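Local coordinates for protein polyketide synthase PksL (Bacillus subtilis, PDB 5E1V) that probably dehydrates beta-hydroxyacyl intermediates, as the monomeric dehydratase domain of a split module in the trans-AT polyketide synthase for bacillaene, at residues G25-L29 with P62-E66; G31-I35 with P217-F223; I35-Q40 with G185-P190; H152-A158 with H189-G195; F223-L229 with K262-L266. All blocks are in the same frame, centred on the assembly; numbering follows the deposited sequence.

Contact 1. Residues G25-L29 with P62-E66; sequences GQNVL and PLTAE
Val-28 and Thr-64 sit opposite each other as a non-hydrogen-bonded antiparallel pair, their CA atoms 4.4 Å apart, in a small sheet of the double hot-dog fold expected for a polyketide synthase dehydratase. The strands 26-29 and 63-65 run at 139°, well short of a flat antiparallel pairing. The buried, closely packed part lies at Leu-29 and Leu-63. Leu-29 N donates to Leu-63 O at 2.9 Å, and beneath this bond the two CB atoms, Leu-29 CB and Leu-63 CB, meet at 4.1 Å. Leu-29 also packs on Phe-17 and Ile-37, while Leu-63 rests on Tyr-34, so this face of the pair is closed by helices 16-19 and 34-44. Farther along, Ala-65 N reaches Asn-27 O at 3.1 Å. The other face is looser and borders solvent. There Thr-64 turns OG1 between its backbone N and carbonyl carbon (chi1 68°), which leaves the methyl CG2 to touch Val-28 CG2 at 3.8 Å. Val-28 CG1 only skims Pro-62 CB, and the exposed Gln-26 merely brings its amide near Thr-64 CB. At the carbonyl of Leu-29 the backbones stand far enough apart to admit a water in place of a direct bond: it donates to Leu-29 O at 2.6 Å and accepts from Leu-63 N at 2.9 Å.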
# COMPACT_ATOMS: atom_id res chain seq x y z
N GLY A 25 5.67 -16.90 7.90
CA GLY A 25 6.77 -16.65 8.80
C GLY A 25 7.99 -15.82 8.41
O GLY A 25 8.97 -15.81 9.14
N GLN A 26 7.97 -15.08 7.32
CA GLN A 26 9.11 -14.19 7.00
C GLN A 26 8.71 -12.72 7.14
O GLN A 26 7.59 -12.36 6.79
CB GLN A 26 9.56 -14.42 5.55
CG GLN A 26 9.62 -15.90 5.21
CD GLN A 26 10.41 -16.20 3.94
OE1 GLN A 26 10.02 -17.10 3.17
NE2 GLN A 26 11.51 -15.49 3.72
N ASN A 27 9.60 -11.88 7.66
CA ASN A 27 9.29 -10.43 7.78
C ASN A 27 9.35 -9.82 6.37
O ASN A 27 10.36 -10.00 5.68
CB ASN A 27 10.31 -9.77 8.74
CG ASN A 27 10.11 -10.20 10.15
OD1 ASN A 27 9.28 -9.65 10.89
ND2 ASN A 27 10.72 -11.28 10.49
N VAL A 28 8.31 -9.09 5.94
CA VAL A 28 8.23 -8.59 4.61
C VAL A 28 7.82 -7.14 4.62
O VAL A 28 6.88 -6.74 5.31
CB VAL A 28 7.10 -9.36 3.83
CG1 VAL A 28 6.75 -8.70 2.50
CG2 VAL A 28 7.53 -10.74 3.55
N LEU A 29 8.53 -6.32 3.88
CA LEU A 29 8.02 -4.99 3.67
C LEU A 29 6.70 -5.05 2.84
O LEU A 29 6.71 -5.56 1.70
CB LEU A 29 9.07 -4.15 2.94
CG LEU A 29 8.58 -2.72 2.76
CD1 LEU A 29 8.44 -1.92 4.05
CD2 LEU A 29 9.35 -1.95 1.72
N PRO A 62 9.12 -10.14 -3.18
CA PRO A 62 8.99 -9.54 -1.85
C PRO A 62 10.30 -9.13 -1.25
O PRO A 62 11.34 -9.78 -1.47
CB PRO A 62 8.25 -10.61 -1.04
CG PRO A 62 7.65 -11.51 -2.05
CD PRO A 62 8.60 -11.52 -3.19
N LEU A 63 10.26 -8.01 -0.52
CA LEU A 63 11.42 -7.48 0.13
C LEU A 63 11.38 -8.03 1.55
O LEU A 63 10.57 -7.63 2.37
CB LEU A 63 11.40 -5.97 0.12
CG LEU A 63 12.77 -5.40 0.54
CD1 LEU A 63 13.01 -4.16 -0.21
CD2 LEU A 63 12.93 -5.29 2.05
N THR A 64 12.24 -9.00 1.81
CA THR A 64 12.16 -9.77 3.04
C THR A 64 13.44 -9.55 3.81
O THR A 64 14.47 -9.31 3.22
CB THR A 64 12.02 -11.29 2.80
OG1 THR A 64 13.22 -11.80 2.23
CG2 THR A 64 10.88 -11.59 1.86
N ALA A 65 13.38 -9.64 5.13
CA ALA A 65 14.62 -9.58 5.93
C ALA A 65 14.50 -10.57 7.05
O ALA A 65 13.41 -10.79 7.59
CB ALA A 65 14.84 -8.19 6.49
N GLU A 66 15.59 -11.23 7.38
CA GLU A 66 15.52 -11.98 8.63
C GLU A 66 16.70 -11.66 9.55
O GLU A 66 17.78 -11.18 9.12
CB GLU A 66 15.41 -13.49 8.35
CG GLU A 66 16.69 -14.01 7.75
CD GLU A 66 16.75 -15.54 7.67
OE1 GLU A 66 15.83 -16.23 8.13
OE2 GLU A 66 17.75 -16.01 7.11
O HOH W 1 7.60 -6.80 -0.46

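Contact 2. Residues G31-I35 with P217-F223; sequences GLAYI and PLFYESF
The phenol of Tyr-220 is the main bump, reaching from its strand to the turn at Gly-31 beside the side chains of Leu-32 and Ile-35. Its OH donates to Gly-31 O at 2.8 Å; the acceptor lies at the ring edge, whereas the hydroxyl stands above the carbonyl plane, 71° out of it. Leu-32 CD2 presses on Tyr-220 CZ at 3.5 Å, and Ile-35 CG1 meets Tyr-220 CE2 at 4.0 Å. Gly-31 makes the hollow for Pro-217: with no side chain on the glycine, Pro-217 CG can approach Gly-31 CA to 4.4 Å. At the far end Ile-35 presents its other branch. CG2, anti to the backbone N, lies over one face of the Phe-223 ring, 3.9 Å from the centroid. A phenylalanine in place of Tyr-220 would probably leave Gly-31 O without this donor and the ring less firmly fixed at the turn. The chain turns a corner at Glu-221, between Tyr-220 and Phe-223, and both rings face the helix. Helix 34-44 of the N-terminal half thus packs on strand 215-225 of the C-terminal half, a helix-on-sheet join consistent with the double hot-dog fold of polyketide synthase dehydratases.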
# COMPACT_ATOMS: atom_id res chain seq x y z
N GLY A 31 4.19 -4.60 0.18
CA GLY A 31 4.36 -4.04 -1.13
C GLY A 31 3.66 -2.70 -1.25
O GLY A 31 4.05 -1.92 -2.04
N LEU A 32 2.59 -2.47 -0.50
CA LEU A 32 1.81 -1.19 -0.58
C LEU A 32 2.57 0.00 0.09
O LEU A 32 2.20 1.13 -0.08
CB LEU A 32 0.43 -1.35 0.02
CG LEU A 32 -0.50 -2.19 -0.89
CD1 LEU A 32 -1.74 -2.52 -0.10
CD2 LEU A 32 -0.87 -1.37 -2.11
N ALA A 33 3.68 -0.32 0.75
CA ALA A 33 4.56 0.67 1.34
C ALA A 33 5.38 1.38 0.33
O ALA A 33 5.94 2.43 0.60
CB ALA A 33 5.44 0.01 2.40
N TYR A 34 5.48 0.84 -0.90
CA TYR A 34 6.24 1.56 -1.96
C TYR A 34 5.66 2.92 -2.33
O TYR A 34 6.37 3.76 -2.95
CB TYR A 34 6.36 0.64 -3.22
CG TYR A 34 7.37 -0.44 -3.08
CD1 TYR A 34 8.66 -0.16 -2.80
CD2 TYR A 34 7.01 -1.77 -3.23
CE1 TYR A 34 9.65 -1.18 -2.73
CE2 TYR A 34 7.93 -2.80 -3.17
CZ TYR A 34 9.26 -2.52 -2.98
OH TYR A 34 10.18 -3.52 -2.87
N ILE A 35 4.35 3.09 -2.19
CA ILE A 35 3.71 4.40 -2.50
C ILE A 35 4.33 5.55 -1.65
O ILE A 35 4.82 6.56 -2.17
CB ILE A 35 2.19 4.34 -2.32
CG1 ILE A 35 1.63 3.30 -3.33
CG2 ILE A 35 1.61 5.70 -2.55
CD1 ILE A 35 0.25 2.86 -3.03
N PRO A 217 0.93 -8.31 -3.34
CA PRO A 217 0.96 -7.33 -4.41
C PRO A 217 1.92 -7.66 -5.55
O PRO A 217 3.01 -8.24 -5.37
CB PRO A 217 1.40 -6.05 -3.68
CG PRO A 217 0.74 -6.16 -2.33
CD PRO A 217 0.99 -7.64 -2.01
N LEU A 218 1.43 -7.33 -6.74
CA LEU A 218 2.10 -7.57 -8.00
C LEU A 218 2.21 -6.27 -8.82
O LEU A 218 3.25 -5.99 -9.33
CB LEU A 218 1.32 -8.57 -8.83
CG LEU A 218 1.94 -8.77 -10.25
CD1 LEU A 218 3.32 -9.43 -10.23
CD2 LEU A 218 1.02 -9.51 -11.24
N PHE A 219 1.12 -5.56 -8.97
CA PHE A 219 0.99 -4.42 -9.89
C PHE A 219 -0.07 -3.37 -9.49
O PHE A 219 -1.20 -3.73 -9.11
CB PHE A 219 0.64 -4.95 -11.31
CG PHE A 219 0.56 -3.90 -12.40
CD1 PHE A 219 1.66 -3.51 -13.12
CD2 PHE A 219 -0.68 -3.45 -12.82
CE1 PHE A 219 1.56 -2.58 -14.16
CE2 PHE A 219 -0.80 -2.53 -13.85
CZ PHE A 219 0.31 -2.05 -14.50
N TYR A 220 0.29 -2.07 -9.69
CA TYR A 220 -0.58 -0.94 -9.50
C TYR A 220 -0.64 -0.26 -10.83
O TYR A 220 0.38 0.16 -11.31
CB TYR A 220 -0.08 0.15 -8.45
CG TYR A 220 0.44 -0.39 -7.14
CD1 TYR A 220 -0.01 -1.61 -6.68
CD2 TYR A 220 1.42 0.32 -6.35
CE1 TYR A 220 0.48 -2.19 -5.53
CE2 TYR A 220 1.93 -0.29 -5.18
CZ TYR A 220 1.44 -1.54 -4.78
OH TYR A 220 1.83 -2.29 -3.66
N GLU A 221 -1.84 -0.06 -11.39
CA GLU A 221 -1.97 0.68 -12.65
C GLU A 221 -1.61 2.18 -12.45
O GLU A 221 -0.77 2.80 -13.16
CB GLU A 221 -3.40 0.54 -13.21
CG GLU A 221 -3.54 1.36 -14.48
CD GLU A 221 -4.80 1.03 -15.25
OE1 GLU A 221 -5.12 -0.16 -15.39
OE2 GLU A 221 -5.45 1.99 -15.69
N SER A 222 -2.20 2.74 -11.40
CA SER A 222 -1.96 4.14 -11.04
C SER A 222 -2.32 4.47 -9.60
O SER A 222 -3.18 3.84 -8.96
CB SER A 222 -2.78 5.12 -11.91
OG SER A 222 -4.09 4.81 -11.89
N PHE A 223 -1.66 5.51 -9.16
CA PHE A 223 -1.94 6.15 -7.91
C PHE A 223 -1.86 7.61 -8.14
O PHE A 223 -0.91 8.12 -8.72
CB PHE A 223 -0.93 5.76 -6.79
CG PHE A 223 -1.30 6.33 -5.49
CD1 PHE A 223 -2.28 5.76 -4.75
CD2 PHE A 223 -0.73 7.43 -5.04
CE1 PHE A 223 -2.64 6.26 -3.50
CE2 PHE A 223 -1.05 7.97 -3.81
CZ PHE A 223 -2.03 7.38 -3.05

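Contact 3. Residues I35-Q40 with G185-P190; sequences IDIIYQ and GFMFHP
Phe-188 and Tyr-39 form a T-shaped pair at the apolar centre, the edge of the phenylalanine turned to the face of the tyrosine, with the ring centroids of Phe-188 and Tyr-39 5.0 Å apart and the planes at 67°. Phe-188 CE2 leads, 3.7 Å from Tyr-39 CG. Ile-35 CG2 flanks the root of the same ring, 3.9 Å from Phe-188 CB, and a further edge-to-face partner, Phe-223, ties the ring to strand 215-225. Next to it Met-187 bends at its last torsion and lays SD against Tyr-39 CB at 3.9 Å. Outward from this core stands Asp-36. With CG anti to the backbone N (chi1 -167°), its carboxylate crosses to the loop, where OD1 takes two consecutive backbone donors: Met-187 N at 2.7 Å, nearly in line with the C-O bond, and Phe-188 N at 2.8 Å, on the anti lone pair. A water between Asp-36 N and Phe-188 O adds a further link. At the rim Gln-40 NE2 spends its protons on Asp-36 OD2 at 3.2 Å and on Gly-185 O at 3.0 Å, both close to its amide plane, while OE1 accepts from Arg-43, so the amide is fixed in rotation. Three donors thus hold the buried carboxylate, which would favour its ionised form and fix the course of the loop just ahead of helix 190-203.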
# COMPACT_ATOMS: atom_id res chain seq x y z
N ILE A 35 4.35 3.09 -2.19
CA ILE A 35 3.71 4.40 -2.50
C ILE A 35 4.33 5.55 -1.65
O ILE A 35 4.82 6.56 -2.17
CB ILE A 35 2.19 4.34 -2.32
CG1 ILE A 35 1.63 3.30 -3.33
CG2 ILE A 35 1.61 5.70 -2.55
CD1 ILE A 35 0.25 2.86 -3.03
N ASP A 36 4.36 5.28 -0.33
CA ASP A 36 5.01 6.22 0.60
C ASP A 36 6.47 6.43 0.28
O ASP A 36 6.90 7.60 0.14
CB ASP A 36 4.76 5.90 2.05
CG ASP A 36 5.18 7.06 2.93
OD1 ASP A 36 4.42 8.04 2.97
OD2 ASP A 36 6.30 6.96 3.46
N ILE A 37 7.23 5.34 0.09
CA ILE A 37 8.62 5.39 -0.26
C ILE A 37 8.86 6.36 -1.46
O ILE A 37 9.65 7.33 -1.36
CB ILE A 37 9.21 3.99 -0.47
CG1 ILE A 37 9.37 3.27 0.88
CG2 ILE A 37 10.51 4.06 -1.25
CD1 ILE A 37 9.40 1.79 0.77
N ILE A 38 8.13 6.12 -2.55
CA ILE A 38 8.37 6.86 -3.75
C ILE A 38 7.98 8.35 -3.64
O ILE A 38 8.78 9.20 -3.98
CB ILE A 38 7.68 6.21 -4.96
CG1 ILE A 38 8.29 4.84 -5.20
CG2 ILE A 38 7.98 7.05 -6.23
CD1 ILE A 38 7.42 4.01 -6.12
N TYR A 39 6.83 8.65 -3.01
CA TYR A 39 6.35 10.03 -2.91
C TYR A 39 7.27 10.80 -1.95
O TYR A 39 7.48 12.03 -2.18
CB TYR A 39 4.89 10.09 -2.46
CG TYR A 39 3.88 9.98 -3.59
CD1 TYR A 39 3.39 8.77 -4.03
CD2 TYR A 39 3.48 11.12 -4.29
CE1 TYR A 39 2.56 8.68 -5.13
CE2 TYR A 39 2.60 11.01 -5.33
CZ TYR A 39 2.15 9.77 -5.74
OH TYR A 39 1.24 9.68 -6.79
N GLN A 40 7.82 10.12 -0.92
CA GLN A 40 8.85 10.80 -0.04
C GLN A 40 10.03 11.33 -0.81
O GLN A 40 10.52 12.41 -0.50
CB GLN A 40 9.34 9.93 1.10
CG GLN A 40 8.23 9.57 2.04
CD GLN A 40 8.09 10.40 3.29
OE1 GLN A 40 8.79 11.41 3.48
NE2 GLN A 40 7.30 9.87 4.23
N GLY A 185 5.19 12.46 9.74
CA GLY A 185 6.22 12.42 8.72
C GLY A 185 5.87 11.60 7.48
O GLY A 185 6.56 11.68 6.46
N PHE A 186 4.79 10.89 7.53
CA PHE A 186 4.36 10.10 6.37
C PHE A 186 3.51 10.86 5.34
O PHE A 186 2.87 11.90 5.64
CB PHE A 186 3.57 8.88 6.94
CG PHE A 186 4.45 7.94 7.58
CD1 PHE A 186 4.72 8.05 8.93
CD2 PHE A 186 5.06 6.90 6.85
CE1 PHE A 186 5.64 7.22 9.55
CE2 PHE A 186 5.95 6.05 7.44
CZ PHE A 186 6.24 6.19 8.82
N MET A 187 3.47 10.31 4.11
CA MET A 187 2.67 10.94 3.06
C MET A 187 1.45 10.04 2.75
O MET A 187 0.33 10.50 2.65
CB MET A 187 3.49 11.16 1.84
CG MET A 187 4.56 12.20 2.01
SD MET A 187 5.43 12.57 0.49
CE MET A 187 4.14 13.36 -0.39
N PHE A 188 1.71 8.75 2.55
CA PHE A 188 0.66 7.77 2.35
C PHE A 188 0.95 6.60 3.26
O PHE A 188 1.65 5.62 2.88
CB PHE A 188 0.61 7.45 0.82
CG PHE A 188 0.33 8.66 0.04
CD1 PHE A 188 -0.98 9.14 0.03
CD2 PHE A 188 1.31 9.35 -0.71
CE1 PHE A 188 -1.28 10.35 -0.61
CE2 PHE A 188 0.99 10.55 -1.32
CZ PHE A 188 -0.33 11.05 -1.25
N HIS A 189 0.43 6.73 4.52
CA HIS A 189 0.89 5.85 5.53
C HIS A 189 0.71 4.41 5.15
O HIS A 189 -0.41 3.95 4.98
CB HIS A 189 0.15 6.10 6.87
CG HIS A 189 0.96 5.67 8.05
ND1 HIS A 189 1.07 4.36 8.41
CD2 HIS A 189 1.59 6.39 9.00
CE1 HIS A 189 1.81 4.27 9.48
NE2 HIS A 189 2.17 5.49 9.85
N PRO A 190 1.83 3.62 5.09
CA PRO A 190 1.64 2.15 4.82
C PRO A 190 0.64 1.35 5.61
O PRO A 190 0.02 0.54 5.07
CB PRO A 190 3.01 1.60 4.98
CG PRO A 190 3.91 2.80 4.55
CD PRO A 190 3.27 3.91 5.25
O HOH W 2 2.64 3.49 1.28

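Contact 4. Residues H152-A158 with H189-G195; sequences HSEYMKA and HPTLIDG
Thr-191 OG1 donates to Tyr-155 O at 2.8 Å, joining the first turn of helix 190-203 to the 3-10 turn of the 152-158 loop. Three residues on, Asp-194 accepts a hydrogen bond from each of two waters, one at OD1 and one at OD2; the latter water, 2.7 Å from Asp-194 OD2, also donates to Met-156 O. His-152 NE2 meets Asp-194 OD2 at 2.7 Å from the ring edge, but the bond is bent (126°) and weak. At the helix start His-189 is the N-cap: its ND1 accepts from Thr-191 N at 3.2 Å, nearly in the ring plane, and its NE2 is linked through a water to Tyr-155 OH. Around these bonds lies closer packing. Met-156, bent at its second and third torsions, curls its CE to 3.8 Å from Thr-191 OG1 and 4.1 Å from Asp-194 CB. Thr-191 CG2, anti to the backbone N, meets Ala-158 CB at 4.1 Å. His-152 also packs edge-to-face with His-21, which belongs to an HxxxGxxxxP motif of the family. The sequence and this water-linked, histidine-flanked carboxylate are consistent with the His-Asp active site of such dehydratases, with loop 152-158 positioning the aspartate.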
# COMPACT_ATOMS: atom_id res chain seq x y z
N HIS A 152 -0.11 -9.24 10.80
CA HIS A 152 0.14 -7.86 11.14
C HIS A 152 0.10 -7.74 12.67
O HIS A 152 -0.74 -8.37 13.33
CB HIS A 152 -0.91 -6.92 10.57
CG HIS A 152 -1.19 -7.06 9.12
ND1 HIS A 152 -1.88 -8.12 8.59
CD2 HIS A 152 -0.94 -6.22 8.10
CE1 HIS A 152 -2.04 -7.92 7.29
NE2 HIS A 152 -1.46 -6.78 6.96
N SER A 153 0.99 -6.97 13.23
CA SER A 153 0.97 -6.72 14.66
C SER A 153 1.26 -5.28 14.83
O SER A 153 1.83 -4.63 13.93
CB SER A 153 2.06 -7.58 15.33
OG SER A 153 3.32 -7.28 14.76
N GLU A 154 0.78 -4.76 15.95
CA GLU A 154 1.11 -3.47 16.47
C GLU A 154 1.04 -2.29 15.43
O GLU A 154 -0.02 -1.96 14.92
CB GLU A 154 2.46 -3.61 17.19
CG GLU A 154 2.49 -3.21 18.65
CD GLU A 154 3.40 -2.04 18.88
OE1 GLU A 154 4.51 -2.25 19.43
OE2 GLU A 154 3.04 -0.91 18.46
N TYR A 155 2.16 -1.62 15.21
CA TYR A 155 2.30 -0.51 14.23
C TYR A 155 1.60 -0.74 12.89
O TYR A 155 1.02 0.22 12.30
CB TYR A 155 3.78 -0.32 13.96
CG TYR A 155 4.25 1.04 13.60
CD1 TYR A 155 4.78 1.87 14.57
CD2 TYR A 155 4.21 1.51 12.26
CE1 TYR A 155 5.32 3.08 14.26
CE2 TYR A 155 4.75 2.73 11.94
CZ TYR A 155 5.27 3.51 12.90
OH TYR A 155 5.74 4.73 12.62
N MET A 156 1.60 -1.99 12.42
CA MET A 156 1.06 -2.40 11.09
C MET A 156 -0.46 -2.71 11.06
O MET A 156 -1.03 -3.02 9.98
CB MET A 156 1.84 -3.61 10.55
CG MET A 156 3.17 -3.29 9.88
SD MET A 156 3.04 -3.19 8.05
CE MET A 156 1.56 -2.31 7.68
N LYS A 157 -1.12 -2.72 12.23
CA LYS A 157 -2.52 -3.09 12.29
C LYS A 157 -3.29 -1.81 12.33
O LYS A 157 -3.09 -1.07 13.25
CB LYS A 157 -2.88 -3.89 13.59
CG LYS A 157 -2.89 -5.36 13.41
CD LYS A 157 -3.26 -6.11 14.69
CE LYS A 157 -4.71 -6.62 14.62
NZ LYS A 157 -5.01 -7.18 15.99
N ALA A 158 -4.16 -1.55 11.35
CA ALA A 158 -4.97 -0.40 11.35
C ALA A 158 -6.11 -0.73 12.39
O ALA A 158 -6.26 -1.88 12.75
CB ALA A 158 -5.55 -0.11 9.94
N HIS A 189 0.43 6.73 4.52
CA HIS A 189 0.89 5.85 5.53
C HIS A 189 0.71 4.41 5.15
O HIS A 189 -0.41 3.95 4.98
CB HIS A 189 0.15 6.10 6.87
CG HIS A 189 0.96 5.67 8.05
ND1 HIS A 189 1.07 4.36 8.41
CD2 HIS A 189 1.59 6.39 9.00
CE1 HIS A 189 1.81 4.27 9.48
NE2 HIS A 189 2.17 5.49 9.85
N PRO A 190 1.83 3.62 5.09
CA PRO A 190 1.64 2.15 4.82
C PRO A 190 0.64 1.35 5.61
O PRO A 190 0.02 0.54 5.07
CB PRO A 190 3.01 1.60 4.98
CG PRO A 190 3.91 2.80 4.55
CD PRO A 190 3.27 3.91 5.25
N THR A 191 0.39 1.64 6.87
CA THR A 191 -0.70 1.00 7.59
C THR A 191 -2.10 1.31 7.10
O THR A 191 -3.00 0.45 7.00
CB THR A 191 -0.53 1.41 9.09
OG1 THR A 191 0.75 0.90 9.55
CG2 THR A 191 -1.52 0.78 9.90
N LEU A 192 -2.32 2.55 6.73
CA LEU A 192 -3.58 2.93 6.12
C LEU A 192 -3.74 2.26 4.77
O LEU A 192 -4.79 1.75 4.47
CB LEU A 192 -3.63 4.42 6.01
CG LEU A 192 -3.71 5.28 7.29
CD1 LEU A 192 -3.82 6.71 6.92
CD2 LEU A 192 -4.91 4.84 8.12
N ILE A 193 -2.68 2.27 3.94
CA ILE A 193 -2.81 1.72 2.59
C ILE A 193 -2.89 0.16 2.72
O ILE A 193 -3.78 -0.44 2.17
CB ILE A 193 -1.66 2.08 1.63
CG1 ILE A 193 -1.30 3.60 1.64
CG2 ILE A 193 -2.09 1.63 0.22
CD1 ILE A 193 -2.43 4.54 1.46
N ASP A 194 -2.00 -0.46 3.48
CA ASP A 194 -2.08 -1.89 3.64
C ASP A 194 -3.46 -2.33 4.21
O ASP A 194 -4.07 -3.32 3.76
CB ASP A 194 -0.87 -2.46 4.40
CG ASP A 194 -0.90 -3.94 4.49
OD1 ASP A 194 -0.59 -4.63 3.45
OD2 ASP A 194 -1.32 -4.42 5.57
N GLY A 195 -3.91 -1.63 5.24
CA GLY A 195 -5.22 -1.91 5.87
C GLY A 195 -6.35 -1.85 4.85
O GLY A 195 -7.33 -2.61 4.93
O HOH W 3 -0.27 -7.18 3.88
O HOH W 4 3.45 6.42 12.06
O HOH W 5 -2.59 -3.37 7.72

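Contact 5. Residues F223-L229 with K262-L266; sequences FSASALL and KVAEL
Phe-223 and Leu-266 begin an antiparallel pairing of strands 223-225 and 262-266, whose axes run at 171° and approach to 4.8 Å. This belongs to the antiparallel sheet region of the double hot-dog fold. Ser-224 and Glu-265 form the hydrogen-bonded pair, with Glu-265 N to Ser-224 O at 2.9 Å, and Ser-226 N to Val-263 O at 2.9 Å closes the end, where Val-263 and Ala-264 make a classic beta bulge opposite Phe-255. Phe-223, Ala-225, Ala-264 and Leu-266 share the buried face. The Phe-223 ring, carried forward by a CG anti to the backbone N (chi1 -175°), crosses Leu-266 at about a right angle: CD1 of the ring touches Leu-266 CD1 at 3.8 Å, and CZ reaches Ala-264 CB at 4.0 Å. An alanine at Phe-223 is likely to open a gap beside Leu-266 and Ala-264 and to deprive Phe-188 of one edge-to-face partner. After Ala-225 the chain swings back, so that Leu-229 CD2 covers Val-263 CG2 at 3.8 Å. On this swing Ala-227 N and O are buried by the contact without a partner. Ser-224 and Glu-265 lie on the opposite, less buried face, where Lys-262 NZ, also paired with Glu-254, makes a salt bridge to Glu-265 OE1 at 2.7 Å, approaching from above the carboxylate plane.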
# COMPACT_ATOMS: atom_id res chain seq x y z
N PHE A 223 -1.66 5.51 -9.16
CA PHE A 223 -1.94 6.15 -7.91
C PHE A 223 -1.86 7.61 -8.14
O PHE A 223 -0.91 8.12 -8.72
CB PHE A 223 -0.93 5.76 -6.79
CG PHE A 223 -1.30 6.33 -5.49
CD1 PHE A 223 -2.28 5.76 -4.75
CD2 PHE A 223 -0.73 7.43 -5.04
CE1 PHE A 223 -2.64 6.26 -3.50
CE2 PHE A 223 -1.05 7.97 -3.81
CZ PHE A 223 -2.03 7.38 -3.05
N SER A 224 -2.84 8.29 -7.61
CA SER A 224 -3.00 9.72 -7.75
C SER A 224 -3.57 10.21 -6.43
O SER A 224 -4.47 9.55 -5.92
CB SER A 224 -4.05 10.00 -8.87
OG SER A 224 -4.03 11.39 -8.99
N ALA A 225 -3.13 11.36 -5.97
CA ALA A 225 -3.52 11.92 -4.68
C ALA A 225 -3.44 13.47 -4.69
O ALA A 225 -2.47 14.06 -5.20
CB ALA A 225 -2.62 11.35 -3.57
N SER A 226 -4.52 14.08 -4.23
CA SER A 226 -4.65 15.54 -4.03
C SER A 226 -4.28 15.94 -2.58
O SER A 226 -4.17 17.10 -2.28
CB SER A 226 -6.10 16.01 -4.35
OG SER A 226 -7.09 15.45 -3.47
N ALA A 227 -4.15 14.98 -1.66
CA ALA A 227 -3.81 15.29 -0.27
C ALA A 227 -3.17 14.04 0.38
O ALA A 227 -3.28 12.91 -0.10
CB ALA A 227 -5.02 15.75 0.53
N LEU A 228 -2.40 14.28 1.41
CA LEU A 228 -1.75 13.20 2.14
C LEU A 228 -2.72 12.32 2.88
O LEU A 228 -3.82 12.76 3.31
CB LEU A 228 -0.79 13.85 3.13
CG LEU A 228 0.31 14.77 2.63
CD1 LEU A 228 1.43 14.96 3.71
CD2 LEU A 228 1.02 14.27 1.35
N LEU A 229 -2.33 11.07 3.12
CA LEU A 229 -3.08 10.19 3.99
C LEU A 229 -2.20 9.77 5.14
O LEU A 229 -1.38 8.91 4.97
CB LEU A 229 -3.54 8.95 3.23
CG LEU A 229 -4.41 9.30 2.05
CD1 LEU A 229 -4.49 8.09 1.07
CD2 LEU A 229 -5.76 9.64 2.54
N LYS A 262 -13.20 12.91 -1.76
CA LYS A 262 -12.22 11.97 -2.41
C LYS A 262 -10.88 12.66 -2.55
O LYS A 262 -10.80 13.78 -3.07
CB LYS A 262 -12.70 11.48 -3.76
CG LYS A 262 -11.76 10.46 -4.40
CD LYS A 262 -12.45 9.63 -5.47
CE LYS A 262 -11.49 8.66 -6.17
NZ LYS A 262 -12.27 7.89 -7.17
N VAL A 263 -9.82 12.03 -2.04
CA VAL A 263 -8.45 12.57 -2.11
C VAL A 263 -7.37 11.69 -2.78
O VAL A 263 -6.30 12.18 -3.04
CB VAL A 263 -7.93 12.97 -0.75
CG1 VAL A 263 -8.83 14.06 -0.24
CG2 VAL A 263 -7.89 11.77 0.24
N ALA A 264 -7.66 10.43 -3.01
CA ALA A 264 -6.75 9.58 -3.68
C ALA A 264 -7.41 8.37 -4.32
O ALA A 264 -8.50 7.93 -3.99
CB ALA A 264 -5.56 9.16 -2.77
N GLU A 265 -6.71 7.76 -5.24
CA GLU A 265 -7.17 6.50 -5.77
C GLU A 265 -6.03 5.64 -6.23
O GLU A 265 -5.17 6.09 -6.97
CB GLU A 265 -8.10 6.72 -6.97
CG GLU A 265 -8.67 5.42 -7.56
CD GLU A 265 -9.73 5.71 -8.62
OE1 GLU A 265 -10.91 5.85 -8.27
OE2 GLU A 265 -9.38 5.88 -9.78
N LEU A 266 -6.07 4.37 -5.81
CA LEU A 266 -5.17 3.33 -6.36
C LEU A 266 -5.93 2.52 -7.35
O LEU A 266 -6.75 1.67 -6.94
CB LEU A 266 -4.61 2.39 -5.27
CG LEU A 266 -3.46 1.48 -5.61
CD1 LEU A 266 -2.19 2.17 -6.00
CD2 LEU A 266 -3.14 0.60 -4.46

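How the contacts relate
From the N terminus, contact 1 closes the first loop, returning the chain after helix 34-44 and strand 53-59 to pair with 26-29. That helix then opens contacts 2 and 3, so both cross contact 1. Contact 2 is the widest closure, tying the start of the helix to strand 215-225; contacts 3 and 4 lie within its span and cross each other, meeting at His-189 and Pro-190 where helix 190-203 begins. Contact 5 follows in series, leaving from Phe-223 of contact 2 and touching contact 3 through Leu-229. Together contacts 2 and 3 join the N-terminal and C-terminal halves of the domain, while contacts 1, 4 and 5 each bind parts of one half.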